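Local coordinates for protein nourseothricin acetyltransferase (Streptomyces noursei, PDB 5C82) that probably transfers an acetyl group from acetyl-CoA to the antibiotic nourseothricin, thereby giving its host resistance, at residues 128-133 with 140-145. The protein carries 1 engineered substitution. Sequence-based numbering, arbitrary orientation.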
loop_
_atom_site.group_PDB
_atom_site.type_symbol
_atom_site.label_atom_id
_atom_site.label_comp_id
_atom_site.label_asym_id
_atom_site.label_seq_id
_atom_site.Cartn_x
_atom_site.Cartn_y
_atom_site.Cartn_z
ATOM N N GLY A 128 -12.811 -15.760 9.008
ATOM C CA GLY A 128 -12.294 -17.045 9.486
ATOM C C GLY A 128 -11.910 -17.909 8.292
ATOM O O GLY A 128 -10.851 -18.536 8.290
ATOM N N LEU A 129 -12.753 -17.914 7.243
ATOM C CA LEU A 129 -12.508 -18.651 5.990
ATOM C C LEU A 129 -11.265 -18.087 5.284
ATOM O O LEU A 129 -10.444 -18.858 4.788
ATOM C CB LEU A 129 -13.730 -18.579 5.068
ATOM C CG LEU A 129 -14.950 -19.461 5.450
ATOM C CD1 LEU A 129 -16.090 -19.231 4.456
ATOM C CD2 LEU A 129 -14.600 -20.968 5.456
ATOM N N ALA A 130 -11.100 -16.732 5.326
ATOM C CA ALA A 130 -9.932 -16.024 4.816
ATOM C C ALA A 130 -8.691 -16.476 5.607
ATOM O O ALA A 130 -7.655 -16.737 5.005
ATOM C CB ALA A 130 -10.119 -14.511 4.945
ATOM N N THR A 131 -8.833 -16.652 6.932
ATOM C CA THR A 131 -7.747 -17.068 7.838
ATOM C C THR A 131 -7.295 -18.492 7.531
ATOM O O THR A 131 -6.094 -18.734 7.457
ATOM C CB THR A 131 -8.140 -16.809 9.314
ATOM O OG1 THR A 131 -8.332 -15.401 9.443
ATOM C CG2 THR A 131 -7.061 -17.222 10.302
ATOM N N GLU A 132 -8.239 -19.412 7.300
ATOM C CA GLU A 132 -7.916 -20.807 6.947
ATOM C C GLU A 132 -7.099 -20.882 5.649
ATOM O O GLU A 132 -6.072 -21.550 5.620
ATOM C CB GLU A 132 -9.188 -21.667 6.868
ATOM C CG GLU A 132 -9.945 -21.784 8.190
ATOM C CD GLU A 132 -11.322 -22.416 8.074
ATOM O OE1 GLU A 132 -11.765 -22.686 6.937
ATOM O OE2 GLU A 132 -11.986 -22.594 9.118
ATOM N N PHE A 133 -7.522 -20.152 4.604
ATOM C CA PHE A 133 -6.817 -20.046 3.323
ATOM C C PHE A 133 -5.397 -19.482 3.517
ATOM O O PHE A 133 -4.458 -19.942 2.861
ATOM C CB PHE A 133 -7.626 -19.149 2.362
ATOM C CG PHE A 133 -7.073 -19.031 0.959
ATOM C CD1 PHE A 133 -7.226 -20.064 0.041
ATOM C CD2 PHE A 133 -6.374 -17.897 0.564
ATOM C CE1 PHE A 133 -6.724 -19.942 -1.266
ATOM C CE2 PHE A 133 -5.871 -17.778 -0.738
ATOM C CZ PHE A 133 -6.057 -18.795 -1.645
ATOM N N GLY A 140 2.142 -15.336 7.024
ATOM C CA GLY A 140 2.602 -14.890 8.329
ATOM C C GLY A 140 1.606 -13.899 8.921
ATOM O O GLY A 140 1.554 -13.720 10.148
ATOM N N HIS A 141 0.796 -13.236 8.042
ATOM C CA HIS A 141 -0.216 -12.271 8.472
ATOM C C HIS A 141 -1.339 -12.029 7.441
ATOM O O HIS A 141 -1.217 -12.328 6.251
ATOM C CB HIS A 141 0.431 -10.923 8.922
ATOM C CG HIS A 141 0.959 -10.065 7.803
ATOM N ND1 HIS A 141 2.213 -10.280 7.255
ATOM C CD2 HIS A 141 0.384 -9.004 7.185
ATOM C CE1 HIS A 141 2.369 -9.338 6.333
ATOM N NE2 HIS A 141 1.286 -8.555 6.246
ATOM N N LEU A 142 -2.444 -11.476 7.935
ATOM C CA LEU A 142 -3.602 -11.052 7.141
ATOM C C LEU A 142 -3.564 -9.542 7.141
ATOM O O LEU A 142 -3.118 -8.923 8.103
ATOM C CB LEU A 142 -4.911 -11.550 7.742
ATOM C CG LEU A 142 -5.307 -12.980 7.375
ATOM C CD1 LEU A 142 -4.687 -13.956 8.336
ATOM C CD2 LEU A 142 -6.841 -13.136 7.382
ATOM N N TRP A 143 -3.965 -8.953 6.046
ATOM C CA TRP A 143 -3.883 -7.510 5.900
ATOM C C TRP A 143 -5.125 -6.969 5.235
ATOM O O TRP A 143 -5.674 -7.620 4.354
ATOM C CB TRP A 143 -2.632 -7.171 5.058
ATOM C CG TRP A 143 -2.369 -5.713 4.812
ATOM C CD1 TRP A 143 -1.567 -4.891 5.548
ATOM C CD2 TRP A 143 -2.879 -4.914 3.728
ATOM N NE1 TRP A 143 -1.526 -3.633 4.979
ATOM C CE2 TRP A 143 -2.336 -3.614 3.872
ATOM C CE3 TRP A 143 -3.780 -5.154 2.670
ATOM C CZ2 TRP A 143 -2.603 -2.584 2.957
ATOM C CZ3 TRP A 143 -4.053 -4.129 1.770
ATOM C CH2 TRP A 143 -3.442 -2.873 1.897
ATOM N N LEU A 144 -5.533 -5.749 5.607
ATOM C CA LEU A 144 -6.668 -5.127 4.922
ATOM C C LEU A 144 -6.539 -3.615 4.889
ATOM O O LEU A 144 -5.811 -3.008 5.677
ATOM C CB LEU A 144 -8.041 -5.580 5.497
ATOM C CG LEU A 144 -8.356 -5.205 6.959
ATOM C CD1 LEU A 144 -8.956 -3.765 7.058
ATOM C CD2 LEU A 144 -9.298 -6.221 7.577
ATOM N N GLU A 145 -7.297 -3.023 3.990
ATOM C CA GLU A 145 -7.432 -1.599 3.804
ATOM C C GLU A 145 -8.875 -1.283 4.143
ATOM O O GLU A 145 -9.763 -2.079 3.831
ATOM C CB GLU A 145 -7.139 -1.264 2.350
ATOM C CG GLU A 145 -7.125 0.218 2.044
ATOM C CD GLU A 145 -8.400 0.640 1.357
ATOM O OE1 GLU A 145 -8.518 0.441 0.124
ATOM O OE2 GLU A 145 -9.304 1.131 2.068
#
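Leu142 reaches from strand 141-147 to Thr131 and Ala130 on helix 122-137, and its methyl groups make the closest contacts with segment 128-133. Leu142 CB leaves the strand on the helix side but stays 5.4 Å from Thr131 OG1. A chi1 of -83° swings CG away from the carbonyl carbon, and Leu142 CG lies 4.4 Å from Thr131 OG1 before the chain forks. On one branch, Leu142 CD1 passes the hydroxyl at 4.1 Å from Thr131 OG1. The other branch goes deeper and does most of the touching: Leu142 CD2 lies 3.4 Å from Thr131 OG1. Leu142 CD2 is also 4.3 Å from Ala130 CB, and it rests against helix backbone as well. The threonine side chain crosses that of the leucine at about a right angle, while Met187 and Phe162 add to the packing around the leucine. The unit is the beta-alpha-beta crossover from strand 105-113 to strand 141-147, the part of the GNAT fold that usually carries the acetyl-CoA site. With no hydrogen bond across it, this small contact contributes non-directional van der Waals packing between helix and strand; the threonine hydroxyl, lying against a methyl, is hydrogen-bonded to Met127 O within its own helix.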